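Local coordinates for putative lipoprotein YerB (Bacillus subtilis, PDB 2PSB) that is of unknown function but is a putative membrane-attached lipoprotein that interacts with PcrA, at residues P17-R31 / Y159-Q171. Residues are numbered along the deposited sequence; the frame is centred on the assembly and turned at random.
Sequences PLTGLKTEQKVTERR and YKLKQETNPLLFQ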
ATOM      1  N   PRO A  17     -11.854 -11.080  -1.051  1.00 31.97           N
ATOM      2  CA  PRO A  17     -11.144 -10.898  -2.322  1.00 30.97           C
ATOM      3  C   PRO A  17      -9.651 -10.605  -2.207  1.00 30.44           C
ATOM      4  O   PRO A  17      -8.830 -11.200  -2.895  1.00 25.40           O
ATOM      5  CB  PRO A  17     -11.875  -9.715  -2.969  1.00 30.50           C
ATOM      6  CG  PRO A  17     -13.192  -9.659  -2.265  1.00 29.78           C
ATOM      7  CD  PRO A  17     -12.863 -10.027  -0.869  1.00 30.83           C
ATOM      8  N   LEU A  18      -9.308  -9.677  -1.326  1.00 31.65           N
ATOM      9  CA  LEU A  18      -7.926  -9.259  -1.184  1.00 32.49           C
ATOM     10  C   LEU A  18      -7.097  -9.945  -0.114  1.00 32.46           C
ATOM     11  O   LEU A  18      -5.912  -9.644   0.038  1.00 32.91           O
ATOM     12  CB  LEU A  18      -7.903  -7.742  -0.994  1.00 32.86           C
ATOM     13  CG  LEU A  18      -8.717  -7.016  -2.082  1.00 34.27           C
ATOM     14  CD1 LEU A  18      -8.455  -5.524  -2.008  1.00 36.51           C
ATOM     15  CD2 LEU A  18      -8.349  -7.558  -3.474  1.00 32.33           C
ATOM     16  N   THR A  19      -7.698 -10.886   0.603  1.00 33.88           N
ATOM     17  CA  THR A  19      -6.973 -11.590   1.651  1.00 35.48           C
ATOM     18  C   THR A  19      -7.079 -13.109   1.528  1.00 35.91           C
ATOM     19  O   THR A  19      -6.183 -13.843   1.955  1.00 36.44           O
ATOM     20  CB  THR A  19      -7.483 -11.170   3.029  1.00 35.63           C
ATOM     21  OG1 THR A  19      -6.555 -11.599   4.026  1.00 41.35           O
ATOM     22  CG2 THR A  19      -8.825 -11.808   3.302  1.00 35.18           C
ATOM     23  N   GLY A  20      -8.180 -13.580   0.951  1.00 35.01           N
ATOM     24  CA  GLY A  20      -8.359 -15.010   0.797  1.00 36.81           C
ATOM     25  C   GLY A  20      -8.860 -15.679   2.062  1.00 37.39           C
ATOM     26  O   GLY A  20      -9.054 -16.895   2.090  1.00 38.65           O
ATOM     27  N   LEU A  21      -9.051 -14.885   3.113  1.00 38.07           N
ATOM     28  CA  LEU A  21      -9.551 -15.379   4.390  1.00 39.22           C
ATOM     29  C   LEU A  21     -11.071 -15.311   4.377  1.00 41.66           C
ATOM     30  O   LEU A  21     -11.657 -14.449   3.719  1.00 40.48           O
ATOM     31  CB  LEU A  21      -9.013 -14.526   5.544  1.00 38.08           C
ATOM     32  CG  LEU A  21      -7.663 -14.837   6.206  1.00 37.41           C
ATOM     33  CD1 LEU A  21      -6.796 -15.713   5.344  1.00 34.83           C
ATOM     34  CD2 LEU A  21      -6.965 -13.522   6.507  1.00 38.31           C
ATOM     35  N   LYS A  22     -11.708 -16.219   5.105  1.00 45.31           N
ATOM     36  CA  LYS A  22     -13.164 -16.257   5.159  1.00 47.54           C
ATOM     37  C   LYS A  22     -13.723 -15.016   5.851  1.00 48.67           C
ATOM     38  O   LYS A  22     -13.100 -14.464   6.759  1.00 48.44           O
ATOM     39  CB  LYS A  22     -13.633 -17.521   5.894  1.00 49.04           C
ATOM     40  CG  LYS A  22     -13.104 -18.833   5.302  1.00 50.81           C
ATOM     41  CD  LYS A  22     -13.790 -20.049   5.927  1.00 52.36           C
ATOM     42  CE  LYS A  22     -13.131 -21.367   5.516  1.00 53.63           C
ATOM     43  NZ  LYS A  22     -13.250 -21.680   4.061  1.00 55.70           N
ATOM     44  N   THR A  23     -14.900 -14.578   5.412  1.00 50.73           N
ATOM     45  CA  THR A  23     -15.556 -13.408   5.989  1.00 53.64           C
ATOM     46  C   THR A  23     -17.069 -13.490   5.849  1.00 54.37           C
ATOM     47  O   THR A  23     -17.606 -14.455   5.314  1.00 52.70           O
ATOM     48  CB  THR A  23     -15.104 -12.090   5.319  1.00 54.16           C
ATOM     49  OG1 THR A  23     -15.245 -12.206   3.898  1.00 54.10           O
ATOM     50  CG2 THR A  23     -13.664 -11.769   5.680  1.00 56.71           C
ATOM     51  N   GLU A  24     -17.743 -12.449   6.322  1.00 56.24           N
ATOM     52  CA  GLU A  24     -19.189 -12.378   6.270  1.00 58.20           C
ATOM     53  C   GLU A  24     -19.691 -11.884   4.917  1.00 59.61           C
ATOM     54  O   GLU A  24     -18.978 -11.194   4.190  1.00 59.44           O
ATOM     55  CB  GLU A  24     -19.678 -11.480   7.398  1.00 60.48           C
ATOM     56  CG  GLU A  24     -19.222 -11.976   8.763  1.00 63.30           C
ATOM     57  CD  GLU A  24     -19.251 -10.894   9.823  1.00 64.49           C
ATOM     58  OE1 GLU A  24     -18.540  -9.883   9.650  1.00 65.90           O
ATOM     59  OE2 GLU A  24     -19.974 -11.060  10.828  1.00 64.70           O
ATOM     60  N   GLN A  25     -20.926 -12.247   4.591  1.00 60.80           N
ATOM     61  CA  GLN A  25     -21.546 -11.884   3.321  1.00 61.27           C
ATOM     62  C   GLN A  25     -21.470 -10.395   2.974  1.00 60.91           C
ATOM     63  O   GLN A  25     -21.166 -10.033   1.836  1.00 59.84           O
ATOM     64  CB  GLN A  25     -23.012 -12.324   3.323  1.00 63.39           C
ATOM     65  CG  GLN A  25     -23.516 -12.881   1.998  1.00 65.72           C
ATOM     66  CD  GLN A  25     -23.244 -11.954   0.829  1.00 67.92           C
ATOM     67  OE1 GLN A  25     -23.480 -10.745   0.909  1.00 69.13           O
ATOM     68  NE2 GLN A  25     -22.757 -12.517  -0.273  1.00 68.97           N
ATOM     69  N   LYS A  26     -21.742  -9.537   3.952  1.00 59.76           N
ATOM     70  CA  LYS A  26     -21.739  -8.096   3.718  1.00 58.89           C
ATOM     71  C   LYS A  26     -20.409  -7.509   3.235  1.00 57.24           C
ATOM     72  O   LYS A  26     -20.403  -6.560   2.454  1.00 56.34           O
ATOM     73  CB  LYS A  26     -22.213  -7.348   4.977  1.00 59.80           C
ATOM     74  CG  LYS A  26     -21.155  -7.128   6.044  1.00 60.36           C
ATOM     75  CD  LYS A  26     -20.721  -8.424   6.690  1.00 61.61           C
ATOM     76  CE  LYS A  26     -19.607  -8.165   7.685  1.00 61.79           C
ATOM     77  NZ  LYS A  26     -18.421  -7.564   7.014  1.00 61.78           N
ATOM     78  N   VAL A  27     -19.291  -8.065   3.692  1.00 55.11           N
ATOM     79  CA  VAL A  27     -17.989  -7.555   3.282  1.00 54.87           C
ATOM     80  C   VAL A  27     -17.774  -7.825   1.802  1.00 53.68           C
ATOM     81  O   VAL A  27     -17.084  -7.078   1.116  1.00 53.39           O
ATOM     82  CB  VAL A  27     -16.842  -8.213   4.078  1.00 55.63           C
ATOM     83  CG1 VAL A  27     -16.716  -9.668   3.702  1.00 57.55           C
ATOM     84  CG2 VAL A  27     -15.539  -7.483   3.814  1.00 55.95           C
ATOM     85  N   THR A  28     -18.388  -8.900   1.320  1.00 53.08           N
ATOM     86  CA  THR A  28     -18.300  -9.310  -0.077  1.00 51.49           C
ATOM     87  C   THR A  28     -18.675  -8.196  -1.045  1.00 49.70           C
ATOM     88  O   THR A  28     -18.297  -8.226  -2.218  1.00 51.21           O
ATOM     89  CB  THR A  28     -19.211 -10.538  -0.329  1.00 51.66           C
ATOM     90  OG1 THR A  28     -18.565 -11.712   0.181  1.00 52.48           O
ATOM     91  CG2 THR A  28     -19.513 -10.710  -1.807  1.00 51.97           C
ATOM     92  N   GLU A  29     -19.419  -7.211  -0.562  1.00 46.78           N
ATOM     93  CA  GLU A  29     -19.820  -6.114  -1.423  1.00 43.94           C
ATOM     94  C   GLU A  29     -19.208  -4.783  -1.031  1.00 40.25           C
ATOM     95  O   GLU A  29     -19.456  -3.773  -1.677  1.00 38.64           O
ATOM     96  CB  GLU A  29     -21.338  -6.008  -1.447  1.00 46.33           C
ATOM     97  CG  GLU A  29     -21.994  -7.132  -2.213  1.00 50.84           C
ATOM     98  CD  GLU A  29     -23.476  -7.234  -1.922  1.00 53.40           C
ATOM     99  OE1 GLU A  29     -23.839  -7.768  -0.851  1.00 53.41           O
ATOM    100  OE2 GLU A  29     -24.275  -6.766  -2.760  1.00 55.22           O
ATOM    101  N   ARG A  30     -18.401  -4.780   0.025  1.00 37.57           N
ATOM    102  CA  ARG A  30     -17.768  -3.548   0.467  1.00 36.75           C
ATOM    103  C   ARG A  30     -16.680  -3.114  -0.513  1.00 35.79           C
ATOM    104  O   ARG A  30     -15.682  -3.813  -0.707  1.00 36.60           O
ATOM    105  CB  ARG A  30     -17.176  -3.716   1.860  1.00 36.66           C
ATOM    106  CG  ARG A  30     -16.751  -2.407   2.484  1.00 37.48           C
ATOM    107  CD  ARG A  30     -16.653  -2.543   3.994  1.00 38.18           C
ATOM    108  NE  ARG A  30     -15.741  -3.615   4.360  1.00 38.26           N
ATOM    109  CZ  ARG A  30     -15.643  -4.120   5.581  1.00 39.56           C
ATOM    110  NH1 ARG A  30     -16.406  -3.646   6.562  1.00 40.49           N
ATOM    111  NH2 ARG A  30     -14.789  -5.107   5.820  1.00 37.89           N
ATOM    112  N   ARG A  31     -16.894  -1.966  -1.142  1.00 33.53           N
ATOM    113  CA  ARG A  31     -15.944  -1.429  -2.105  1.00 32.12           C
ATOM    114  C   ARG A  31     -14.601  -1.112  -1.452  1.00 31.12           C
ATOM    115  O   ARG A  31     -14.549  -0.580  -0.345  1.00 29.88           O
ATOM    116  CB  ARG A  31     -16.511  -0.157  -2.732  1.00 30.50           C
ATOM    117  CG  ARG A  31     -15.657   0.403  -3.829  1.00 30.25           C
ATOM    118  CD  ARG A  31     -16.321   1.576  -4.486  1.00 31.07           C
ATOM    119  NE  ARG A  31     -15.514   2.102  -5.582  1.00 32.50           N
ATOM    120  CZ  ARG A  31     -15.808   3.202  -6.259  1.00 34.36           C
ATOM    121  NH1 ARG A  31     -16.893   3.891  -5.946  1.00 31.10           N
ATOM    122  NH2 ARG A  31     -15.021   3.609  -7.245  1.00 33.68           N
ATOM    123  N   TYR A 159     -20.694   8.555  -4.476  1.00 45.51           N
ATOM    124  CA  TYR A 159     -19.787   7.456  -4.774  1.00 43.53           C
ATOM    125  C   TYR A 159     -20.417   6.177  -4.265  1.00 42.42           C
ATOM    126  O   TYR A 159     -20.948   6.140  -3.151  1.00 41.32           O
ATOM    127  CB  TYR A 159     -18.430   7.644  -4.076  1.00 42.66           C
ATOM    128  CG  TYR A 159     -17.585   8.791  -4.592  1.00 42.48           C
ATOM    129  CD1 TYR A 159     -17.679   9.211  -5.915  1.00 42.31           C
ATOM    130  CD2 TYR A 159     -16.641   9.413  -3.770  1.00 41.82           C
ATOM    131  CE1 TYR A 159     -16.858  10.213  -6.413  1.00 41.87           C
ATOM    132  CE2 TYR A 159     -15.807  10.423  -4.263  1.00 42.60           C
ATOM    133  CZ  TYR A 159     -15.923  10.816  -5.590  1.00 43.02           C
ATOM    134  OH  TYR A 159     -15.098  11.798  -6.112  1.00 42.63           O
ATOM    135  N   LYS A 160     -20.373   5.133  -5.082  1.00 41.14           N
ATOM    136  CA  LYS A 160     -20.915   3.845  -4.681  1.00 41.29           C
ATOM    137  C   LYS A 160     -20.000   3.257  -3.607  1.00 40.67           C
ATOM    138  O   LYS A 160     -18.775   3.290  -3.736  1.00 40.74           O
ATOM    139  CB  LYS A 160     -21.000   2.905  -5.886  1.00 41.66           C
ATOM    140  CG  LYS A 160     -19.937   3.154  -6.933  1.00 44.11           C
ATOM    141  CD  LYS A 160     -20.509   3.912  -8.118  1.00 45.36           C
ATOM    142  CE  LYS A 160     -19.424   4.704  -8.838  1.00 44.03           C
ATOM    143  NZ  LYS A 160     -18.919   5.806  -7.973  1.00 42.12           N
ATOM    144  N   LEU A 161     -20.600   2.735  -2.546  1.00 40.08           N
ATOM    145  CA  LEU A 161     -19.846   2.154  -1.442  1.00 40.24           C
ATOM    146  C   LEU A 161     -19.834   0.641  -1.509  1.00 39.91           C
ATOM    147  O   LEU A 161     -19.080  -0.015  -0.803  1.00 39.19           O
ATOM    148  CB  LEU A 161     -20.447   2.598  -0.104  1.00 40.85           C
ATOM    149  CG  LEU A 161     -20.229   4.056   0.313  1.00 41.72           C
ATOM    150  CD1 LEU A 161     -21.143   4.415   1.473  1.00 41.44           C
ATOM    151  CD2 LEU A 161     -18.767   4.245   0.702  1.00 42.34           C
ATOM    152  N   LYS A 162     -20.684   0.086  -2.358  1.00 40.85           N
ATOM    153  CA  LYS A 162     -20.756  -1.355  -2.498  1.00 42.52           C
ATOM    154  C   LYS A 162     -20.521  -1.785  -3.917  1.00 40.74           C
ATOM    155  O   LYS A 162     -21.075  -1.221  -4.844  1.00 42.14           O
ATOM    156  CB  LYS A 162     -22.115  -1.892  -2.032  1.00 44.46           C
ATOM    157  CG  LYS A 162     -22.263  -1.955  -0.525  1.00 46.76           C
ATOM    158  CD  LYS A 162     -23.479  -2.771  -0.121  1.00 48.22           C
ATOM    159  CE  LYS A 162     -23.649  -2.778   1.390  1.00 51.11           C
ATOM    160  NZ  LYS A 162     -22.458  -3.337   2.101  1.00 50.86           N
ATOM    161  N   GLN A 163     -19.667  -2.783  -4.071  1.00 42.66           N
ATOM    162  CA  GLN A 163     -19.356  -3.358  -5.368  1.00 43.23           C
ATOM    163  C   GLN A 163     -18.521  -4.591  -5.095  1.00 43.15           C
ATOM    164  O   GLN A 163     -17.896  -4.708  -4.043  1.00 43.17           O
ATOM    165  CB  GLN A 163     -18.575  -2.382  -6.257  1.00 42.77           C
ATOM    166  CG  GLN A 163     -17.176  -2.058  -5.791  1.00 45.03           C
ATOM    167  CD  GLN A 163     -16.341  -1.404  -6.885  1.00 47.81           C
ATOM    168  OE1 GLN A 163     -16.795  -0.469  -7.560  1.00 46.60           O
ATOM    169  NE2 GLN A 163     -15.105  -1.887  -7.057  1.00 46.73           N
ATOM    170  N   GLU A 164     -18.540  -5.528  -6.029  1.00 43.74           N
ATOM    171  CA  GLU A 164     -17.761  -6.739  -5.871  1.00 45.99           C
ATOM    172  C   GLU A 164     -16.473  -6.544  -6.653  1.00 44.53           C
ATOM    173  O   GLU A 164     -16.487  -5.990  -7.753  1.00 45.37           O
ATOM    174  CB  GLU A 164     -18.544  -7.939  -6.407  1.00 48.74           C
ATOM    175  CG  GLU A 164     -19.868  -8.162  -5.690  1.00 54.72           C
ATOM    176  CD  GLU A 164     -20.788  -9.128  -6.420  1.00 57.94           C
ATOM    177  OE1 GLU A 164     -20.412 -10.309  -6.587  1.00 59.78           O
ATOM    178  OE2 GLU A 164     -21.890  -8.699  -6.829  1.00 58.62           O
ATOM    179  N   THR A 165     -15.358  -6.982  -6.082  1.00 42.26           N
ATOM    180  CA  THR A 165     -14.081  -6.844  -6.757  1.00 40.75           C
ATOM    181  C   THR A 165     -13.512  -8.233  -7.043  1.00 39.21           C
ATOM    182  O   THR A 165     -13.665  -9.158  -6.235  1.00 36.65           O
ATOM    183  CB  THR A 165     -13.088  -5.980  -5.912  1.00 39.95           C
ATOM    184  OG1 THR A 165     -12.044  -6.799  -5.386  1.00 41.98           O
ATOM    185  CG2 THR A 165     -13.819  -5.306  -4.756  1.00 39.88           C
ATOM    186  N   ASN A 166     -12.892  -8.392  -8.212  1.00 38.90           N
ATOM    187  CA  ASN A 166     -12.317  -9.682  -8.576  1.00 38.67           C
ATOM    188  C   ASN A 166     -11.196 -10.005  -7.594  1.00 36.97           C
ATOM    189  O   ASN A 166     -10.255  -9.221  -7.421  1.00 36.74           O
ATOM    190  CB  ASN A 166     -11.779  -9.657 -10.010  1.00 41.25           C
ATOM    191  CG  ASN A 166     -11.519 -11.056 -10.556  1.00 44.76           C
ATOM    192  OD1 ASN A 166     -12.425 -11.893 -10.592  1.00 48.61           O
ATOM    193  ND2 ASN A 166     -10.281 -11.320 -10.975  1.00 45.56           N
ATOM    194  N   PRO A 167     -11.289 -11.163  -6.928  1.00 35.19           N
ATOM    195  CA  PRO A 167     -10.292 -11.601  -5.945  1.00 33.54           C
ATOM    196  C   PRO A 167      -8.908 -11.878  -6.502  1.00 33.91           C
ATOM    197  O   PRO A 167      -8.732 -12.096  -7.700  1.00 34.44           O
ATOM    198  CB  PRO A 167     -10.919 -12.862  -5.361  1.00 32.90           C
ATOM    199  CG  PRO A 167     -11.670 -13.421  -6.520  1.00 33.68           C
ATOM    200  CD  PRO A 167     -12.333 -12.189  -7.105  1.00 33.45           C
ATOM    201  N   LEU A 168      -7.924 -11.857  -5.613  1.00 32.74           N
ATOM    202  CA  LEU A 168      -6.562 -12.166  -5.988  1.00 32.95           C
ATOM    203  C   LEU A 168      -6.466 -13.685  -6.029  1.00 31.59           C
ATOM    204  O   LEU A 168      -7.439 -14.385  -5.741  1.00 30.91           O
ATOM    205  CB  LEU A 168      -5.578 -11.602  -4.956  1.00 32.31           C
ATOM    206  CG  LEU A 168      -5.177 -10.132  -5.106  1.00 30.37           C
ATOM    207  CD1 LEU A 168      -6.361  -9.285  -5.532  1.00 32.55           C
ATOM    208  CD2 LEU A 168      -4.607  -9.653  -3.781  1.00 32.07           C
ATOM    209  N   LEU A 169      -5.295 -14.185  -6.394  1.00 32.47           N
ATOM    210  CA  LEU A 169      -5.064 -15.612  -6.477  1.00 33.59           C
ATOM    211  C   LEU A 169      -4.331 -16.057  -5.223  1.00 35.38           C
ATOM    212  O   LEU A 169      -3.242 -15.559  -4.921  1.00 34.79           O
ATOM    213  CB  LEU A 169      -4.221 -15.945  -7.711  1.00 33.31           C
ATOM    214  CG  LEU A 169      -3.932 -17.429  -7.963  1.00 33.92           C
ATOM    215  CD1 LEU A 169      -5.237 -18.151  -8.284  1.00 30.28           C
ATOM    216  CD2 LEU A 169      -2.935 -17.583  -9.113  1.00 32.59           C
ATOM    217  N   PHE A 170      -4.930 -17.004  -4.508  1.00 36.07           N
ATOM    218  CA  PHE A 170      -4.359 -17.520  -3.268  1.00 37.90           C
ATOM    219  C   PHE A 170      -4.099 -19.020  -3.350  1.00 41.27           C
ATOM    220  O   PHE A 170      -4.675 -19.711  -4.193  1.00 42.49           O
ATOM    221  CB  PHE A 170      -5.307 -17.222  -2.105  1.00 33.07           C
ATOM    222  CG  PHE A 170      -5.419 -15.763  -1.783  1.00 34.42           C
ATOM    223  CD1 PHE A 170      -4.397 -15.111  -1.098  1.00 32.89           C
ATOM    224  CD2 PHE A 170      -6.515 -15.022  -2.208  1.00 33.18           C
ATOM    225  CE1 PHE A 170      -4.462 -13.740  -0.844  1.00 31.66           C
ATOM    226  CE2 PHE A 170      -6.592 -13.648  -1.958  1.00 31.87           C
ATOM    227  CZ  PHE A 170      -5.564 -13.009  -1.277  1.00 30.96           C
ATOM    228  N   GLN A 171      -3.230 -19.518  -2.476  1.00 42.74           N
ATOM    229  CA  GLN A 171      -2.911 -20.938  -2.454  1.00 47.43           C
ATOM    230  C   GLN A 171      -3.614 -21.671  -1.309  1.00 50.32           C
ATOM    231  O   GLN A 171      -4.378 -21.076  -0.547  1.00 49.56           O
ATOM    232  CB  GLN A 171      -1.400 -21.143  -2.347  1.00 47.84           C
ATOM    233  CG  GLN A 171      -0.769 -20.486  -1.145  1.00 50.21           C
ATOM    234  CD  GLN A 171       0.629 -20.992  -0.885  1.00 51.21           C
ATOM    235  OE1 GLN A 171       0.833 -22.181  -0.644  1.00 51.67           O
ATOM    236  NE2 GLN A 171       1.604 -20.095  -0.932  1.00 52.49           N
TER
HETATM  237  O   HOH W   1     -16.837   0.756   1.140  1.00 32.23           O
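Arg31 runs its side chain across Lys160 and Gln163. The chain leaves the backbone opposite its own N (chi1 -175°) and stays extended to NE, which carries the guanidinium to the carbonyl of Lys160: NH1 donates to Lys160 O at 3.0 Å, nearly straight, lying in the carbonyl plane on a lone pair. The side-chain amide of Gln163 lies alongside the CG-to-NE part of Arg31, its plane only 12° from that of the guanidinium, and Gln163 CG packs 3.5 Å from Arg31 CG. Lys160 NZ comes close to NH1, two like charges that Asp119 probably offsets, since it salt-bridges both Lys160 NZ and Arg31 NH2. Were Arg31 cut back to an alanine, Lys160 O would probably lose its NH1 donor, Asp119 one of its two cations, and the Gln163 side chain the aliphatic stem it packs along. At the backbone, Arg31 N donates to Leu161 O at 2.9 Å, and a water bridges Leu161 O and Arg31 O. Arg30 and Lys162 form a single beta bridge here, joining the loop that leads into strand 33-37 to the one that follows helix 147-157. At the other end the two loops meet again, where Leu168 N donates to Pro17 O at 2.9 Å. The Phe170 ring turns a face to Gly20, whose CA makes a CH-pi contact 3.7 Å from the ring centroid, while Pro17 O sits at the ring's edge, 3.4 Å from Phe170 CE2.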